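Local structure of methanol--corrinoid protein co-methyltransferase (Methanosarcina barkeri, 2I2X) at residues N388-N402 with K426-F439. The protein catalyses the transfer of the methyl group of methanol to the cob(I)amide carried by its partner corrinoid protein MtaC, a zinc-dependent step of methanogenesis. Numbering follows the deposited sequence.
Sequences NIYLRAKNAAIECCN and KAALEALPDDMDKF
Tyr390 and Phe439 form an offset stack, ring centroids 4.4 Å apart and planes inclined by 26°; Phe439 CB also makes a CH-pi contact over the same tyrosine face. With CG anti to the backbone N (chi1 159°), the Tyr390 ring reaches across to the loop between helices 416-430 and 436-450. There Tyr390 OH donates to Pro433 O, 2.6 Å away and in the carbonyl plane. Met436, extended beyond CG, runs past Tyr390 CB and sets its CE 3.7 Å from Ile389 CG1. Where helix 389-409 runs roughly antiparallel to helix 416-430 (150° between the short segments), Leu429 is the main apolar contact: both its methyls, CD1 and CD2, pack against Ala397 CB, its CB lies against Ile398 CG1, and Leu429 CD1 reaches Cys401 SG.

Among the charges, Lys394 bends at chi3 and chi4 to bring NZ 2.7 Å from Asp434 OD1, a salt bridge nearly along the C-O axis. A water takes a second bond from NZ and donates to Leu429 O and Leu432 O. Another water links Asn388 ND2, the side chain of an N-cap residue, to Asp434 O and Met436 N.

A leucine in place of Tyr390 would probably leave Pro433 O without its hydroxyl donor and Phe439 without its stacking partner. The contact probably belongs to the helix bundle accompanying the TIM barrel, away from the metal and corrinoid sites. Polar bonds thus fix the interhelical loop, while apolar contacts join the helices on either side of it to helix 389-409.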
loop_
_atom_site.group_PDB
_atom_site.type_symbol
_atom_site.label_atom_id
_atom_site.label_comp_id
_atom_site.label_asym_id
_atom_site.label_seq_id
_atom_site.Cartn_x
_atom_site.Cartn_y
_atom_site.Cartn_z
ATOM N N ASN A 388 -1.723 36.311 22.822
ATOM C CA ASN A 388 -3.086 36.519 22.407
ATOM C C ASN A 388 -3.541 35.425 21.411
ATOM O O ASN A 388 -3.117 35.410 20.231
ATOM C CB ASN A 388 -3.115 37.894 21.742
ATOM C CG ASN A 388 -4.520 38.408 21.494
ATOM O OD1 ASN A 388 -5.352 37.719 20.893
ATOM N ND2 ASN A 388 -4.786 39.647 21.931
ATOM N N ILE A 389 -4.417 34.528 21.863
ATOM C CA ILE A 389 -4.797 33.371 21.038
ATOM C C ILE A 389 -5.654 33.706 19.825
ATOM O O ILE A 389 -5.588 32.999 18.801
ATOM C CB ILE A 389 -5.470 32.235 21.856
ATOM C CG1 ILE A 389 -6.727 32.734 22.603
ATOM C CG2 ILE A 389 -4.455 31.601 22.813
ATOM C CD1 ILE A 389 -7.552 31.614 23.250
ATOM N N TYR A 390 -6.480 34.743 19.928
ATOM C CA TYR A 390 -7.254 35.177 18.770
ATOM C C TYR A 390 -6.352 35.891 17.778
ATOM O O TYR A 390 -6.283 35.540 16.599
ATOM C CB TYR A 390 -8.360 36.121 19.217
ATOM C CG TYR A 390 -8.922 37.039 18.153
ATOM C CD1 TYR A 390 -9.725 36.543 17.143
ATOM C CD2 TYR A 390 -8.668 38.406 18.181
ATOM C CE1 TYR A 390 -10.256 37.360 16.175
ATOM C CE2 TYR A 390 -9.211 39.265 17.202
ATOM C CZ TYR A 390 -10.018 38.721 16.203
ATOM O OH TYR A 390 -10.584 39.522 15.223
ATOM N N LEU A 391 -5.669 36.915 18.263
ATOM C CA LEU A 391 -4.881 37.758 17.409
ATOM C C LEU A 391 -3.753 36.995 16.719
ATOM O O LEU A 391 -3.467 37.264 15.553
ATOM C CB LEU A 391 -4.358 38.969 18.194
ATOM C CG LEU A 391 -3.653 40.083 17.398
ATOM C CD1 LEU A 391 -4.467 40.556 16.197
ATOM C CD2 LEU A 391 -3.259 41.251 18.312
ATOM N N ARG A 392 -3.093 36.079 17.424
ATOM C CA ARG A 392 -2.046 35.259 16.778
ATOM C C ARG A 392 -2.610 34.403 15.644
ATOM O O ARG A 392 -1.990 34.269 14.592
ATOM C CB ARG A 392 -1.236 34.421 17.786
ATOM C CG ARG A 392 -1.906 33.190 18.349
ATOM C CD ARG A 392 -1.144 32.712 19.617
ATOM N NE ARG A 392 -1.554 31.369 20.015
ATOM C CZ ARG A 392 -0.875 30.569 20.835
ATOM N NH1 ARG A 392 0.255 30.960 21.409
ATOM N NH2 ARG A 392 -1.333 29.357 21.076
ATOM N N ALA A 393 -3.801 33.858 15.860
ATOM C CA ALA A 393 -4.493 33.075 14.856
ATOM C C ALA A 393 -4.913 33.924 13.657
ATOM O O ALA A 393 -4.771 33.502 12.477
ATOM C CB ALA A 393 -5.692 32.356 15.466
ATOM N N LYS A 394 -5.438 35.114 13.935
ATOM C CA LYS A 394 -5.789 36.018 12.840
ATOM C C LYS A 394 -4.535 36.381 12.031
ATOM O O LYS A 394 -4.604 36.417 10.799
ATOM C CB LYS A 394 -6.506 37.253 13.358
ATOM C CG LYS A 394 -7.016 38.216 12.292
ATOM C CD LYS A 394 -8.169 39.087 12.848
ATOM C CE LYS A 394 -7.686 40.266 13.768
ATOM N NZ LYS A 394 -6.740 41.232 13.086
ATOM N N ASN A 395 -3.402 36.626 12.708
ATOM C CA ASN A 395 -2.163 36.981 12.018
ATOM C C ASN A 395 -1.787 35.864 11.018
ATOM O O ASN A 395 -1.428 36.134 9.870
ATOM C CB ASN A 395 -1.007 37.208 13.011
ATOM C CG ASN A 395 -1.195 38.478 13.903
ATOM O OD1 ASN A 395 -2.062 39.322 13.656
ATOM N ND2 ASN A 395 -0.363 38.594 14.931
ATOM N N ALA A 396 -1.929 34.617 11.451
ATOM C CA ALA A 396 -1.515 33.478 10.666
ATOM C C ALA A 396 -2.380 33.398 9.426
ATOM O O ALA A 396 -1.874 33.225 8.312
ATOM C CB ALA A 396 -1.595 32.178 11.497
ATOM N N ALA A 397 -3.679 33.542 9.614
ATOM C CA ALA A 397 -4.639 33.522 8.526
ATOM C C ALA A 397 -4.346 34.602 7.486
ATOM O O ALA A 397 -4.428 34.346 6.281
ATOM C CB ALA A 397 -6.059 33.700 9.101
ATOM N N ILE A 398 -3.994 35.807 7.945
ATOM C CA ILE A 398 -3.738 36.931 7.025
ATOM C C ILE A 398 -2.382 36.778 6.354
ATOM O O ILE A 398 -2.225 37.107 5.175
ATOM C CB ILE A 398 -3.873 38.325 7.723
ATOM C CG1 ILE A 398 -5.354 38.621 8.016
ATOM C CG2 ILE A 398 -3.265 39.443 6.848
ATOM C CD1 ILE A 398 -5.579 39.779 9.028
ATOM N N GLU A 399 -1.404 36.300 7.126
ATOM C CA GLU A 399 -0.080 36.025 6.603
ATOM C C GLU A 399 -0.159 34.936 5.528
ATOM O O GLU A 399 0.543 34.989 4.508
ATOM C CB GLU A 399 0.856 35.576 7.717
ATOM C CG GLU A 399 2.321 35.595 7.325
ATOM C CD GLU A 399 2.916 36.991 7.263
ATOM O OE1 GLU A 399 2.392 37.920 7.937
ATOM O OE2 GLU A 399 3.926 37.151 6.542
ATOM N N CYS A 400 -1.023 33.958 5.770
ATOM C CA CYS A 400 -1.255 32.905 4.806
ATOM C C CYS A 400 -1.737 33.503 3.480
ATOM O O CYS A 400 -1.189 33.179 2.411
ATOM C CB CYS A 400 -2.259 31.872 5.366
ATOM S SG CYS A 400 -2.835 30.621 4.158
ATOM N N CYS A 401 -2.765 34.344 3.555
ATOM C CA CYS A 401 -3.291 35.074 2.381
ATOM C C CYS A 401 -2.199 35.833 1.640
ATOM O O CYS A 401 -2.123 35.756 0.388
ATOM C CB CYS A 401 -4.425 36.036 2.759
ATOM S SG CYS A 401 -5.934 35.223 3.369
ATOM N N ASN A 402 -1.348 36.538 2.396
ATOM C CA ASN A 402 -0.202 37.239 1.806
ATOM C C ASN A 402 0.721 36.294 1.064
ATOM O O ASN A 402 1.130 36.572 -0.071
ATOM C CB ASN A 402 0.588 38.007 2.865
ATOM C CG ASN A 402 -0.216 39.163 3.469
ATOM O OD1 ASN A 402 -1.148 39.703 2.838
ATOM N ND2 ASN A 402 0.145 39.545 4.695
ATOM N N LYS A 426 -9.530 37.127 2.485
ATOM C CA LYS A 426 -8.599 38.120 3.015
ATOM C C LYS A 426 -9.359 39.378 3.500
ATOM O O LYS A 426 -9.115 39.880 4.615
ATOM C CB LYS A 426 -7.512 38.466 1.991
ATOM C CG LYS A 426 -6.461 39.466 2.482
ATOM C CD LYS A 426 -5.420 39.612 1.420
ATOM C CE LYS A 426 -5.211 41.033 0.926
ATOM N NZ LYS A 426 -3.996 41.599 1.568
ATOM N N ALA A 427 -10.311 39.849 2.686
ATOM C CA ALA A 427 -11.108 41.028 3.050
ATOM C C ALA A 427 -11.929 40.783 4.322
ATOM O O ALA A 427 -12.008 41.667 5.175
ATOM C CB ALA A 427 -11.993 41.508 1.875
ATOM N N ALA A 428 -12.509 39.587 4.453
ATOM C CA ALA A 428 -13.277 39.227 5.660
ATOM C C ALA A 428 -12.409 39.163 6.896
ATOM O O ALA A 428 -12.845 39.567 7.969
ATOM C CB ALA A 428 -14.019 37.907 5.482
ATOM N N LEU A 429 -11.179 38.667 6.765
ATOM C CA LEU A 429 -10.263 38.620 7.906
ATOM C C LEU A 429 -9.775 40.009 8.268
ATOM O O LEU A 429 -9.533 40.301 9.448
ATOM C CB LEU A 429 -9.055 37.724 7.638
ATOM C CG LEU A 429 -9.283 36.216 7.490
ATOM C CD1 LEU A 429 -8.169 35.635 6.614
ATOM C CD2 LEU A 429 -9.340 35.556 8.857
ATOM N N GLU A 430 -9.631 40.860 7.253
ATOM C CA GLU A 430 -9.091 42.182 7.484
ATOM C C GLU A 430 -10.140 43.127 8.089
ATOM O O GLU A 430 -9.785 44.127 8.689
ATOM C CB GLU A 430 -8.422 42.741 6.221
ATOM C CG GLU A 430 -7.113 42.013 5.901
ATOM C CD GLU A 430 -6.297 42.616 4.772
ATOM O OE1 GLU A 430 -5.061 42.720 4.931
ATOM O OE2 GLU A 430 -6.862 42.954 3.715
ATOM N N ALA A 431 -11.420 42.780 7.968
ATOM C CA ALA A 431 -12.502 43.620 8.509
ATOM C C ALA A 431 -12.747 43.349 9.988
ATOM O O ALA A 431 -13.469 44.100 10.621
ATOM C CB ALA A 431 -13.813 43.430 7.706
ATOM N N LEU A 432 -12.147 42.283 10.529
ATOM C CA LEU A 432 -12.343 41.911 11.923
ATOM C C LEU A 432 -11.634 42.882 12.859
ATOM O O LEU A 432 -10.670 43.523 12.460
ATOM C CB LEU A 432 -11.873 40.477 12.180
ATOM C CG LEU A 432 -12.687 39.392 11.465
ATOM C CD1 LEU A 432 -11.965 37.996 11.483
ATOM C CD2 LEU A 432 -14.147 39.321 11.975
ATOM N N PRO A 433 -12.110 42.999 14.105
ATOM C CA PRO A 433 -11.441 43.887 15.074
ATOM C C PRO A 433 -10.176 43.265 15.656
ATOM O O PRO A 433 -10.093 42.029 15.782
ATOM C CB PRO A 433 -12.474 44.007 16.183
ATOM C CG PRO A 433 -13.187 42.669 16.152
ATOM C CD PRO A 433 -13.282 42.321 14.689
ATOM N N ASP A 434 -9.208 44.088 16.052
ATOM C CA ASP A 434 -8.017 43.522 16.697
ATOM C C ASP A 434 -8.254 43.019 18.101
ATOM O O ASP A 434 -7.550 42.118 18.546
ATOM C CB ASP A 434 -6.823 44.481 16.676
ATOM C CG ASP A 434 -5.873 44.210 15.510
ATOM O OD1 ASP A 434 -6.226 43.424 14.600
ATOM O OD2 ASP A 434 -4.761 44.783 15.508
ATOM N N ASP A 435 -9.257 43.575 18.774
ATOM C CA ASP A 435 -9.592 43.228 20.162
ATOM C C ASP A 435 -10.302 41.881 20.291
ATOM O O ASP A 435 -11.423 41.696 19.774
ATOM C CB ASP A 435 -10.466 44.329 20.769
ATOM C CG ASP A 435 -10.993 43.969 22.139
ATOM O OD1 ASP A 435 -10.216 44.100 23.119
ATOM O OD2 ASP A 435 -12.180 43.546 22.241
ATOM N N MET A 436 -9.677 40.967 21.032
ATOM C CA MET A 436 -10.212 39.620 21.218
ATOM C C MET A 436 -11.621 39.576 21.813
ATOM O O MET A 436 -12.497 38.936 21.232
ATOM C CB MET A 436 -9.251 38.753 22.051
ATOM C CG MET A 436 -9.713 37.309 22.243
ATOM S SD MET A 436 -8.515 36.243 23.086
ATOM C CE MET A 436 -9.504 34.939 23.800
ATOM N N ASP A 437 -11.841 40.200 22.977
ATOM C CA ASP A 437 -13.182 40.186 23.646
ATOM C C ASP A 437 -14.328 40.558 22.714
ATOM O O ASP A 437 -15.323 39.862 22.658
ATOM C CB ASP A 437 -13.209 41.079 24.895
ATOM C CG ASP A 437 -12.170 40.666 25.925
ATOM O OD1 ASP A 437 -11.825 39.462 25.976
ATOM O OD2 ASP A 437 -11.679 41.546 26.671
ATOM N N LYS A 438 -14.180 41.644 21.966
ATOM C CA LYS A 438 -15.138 42.000 20.924
ATOM C C LYS A 438 -15.500 40.798 20.025
ATOM O O LYS A 438 -16.691 40.458 19.853
ATOM C CB LYS A 438 -14.491 43.073 20.065
ATOM C CG LYS A 438 -15.357 43.958 19.205
ATOM C CD LYS A 438 -16.830 43.736 19.237
ATOM C CE LYS A 438 -17.429 44.698 18.216
ATOM N NZ LYS A 438 -18.747 44.258 17.681
ATOM N N PHE A 439 -14.475 40.179 19.430
ATOM C CA PHE A 439 -14.654 39.068 18.522
ATOM C C PHE A 439 -15.286 37.900 19.264
ATOM O O PHE A 439 -16.261 37.298 18.791
ATOM C CB PHE A 439 -13.307 38.649 17.916
ATOM C CG PHE A 439 -13.410 37.518 16.915
ATOM C CD1 PHE A 439 -13.828 37.773 15.594
ATOM C CD2 PHE A 439 -13.076 36.216 17.285
ATOM C CE1 PHE A 439 -13.911 36.751 14.658
ATOM C CE2 PHE A 439 -13.142 35.184 16.370
ATOM C CZ PHE A 439 -13.570 35.444 15.034
HETATM O O HOH W 1 -6.912 41.560 21.406
HETATM O O HOH W 2 -8.322 42.236 10.971
#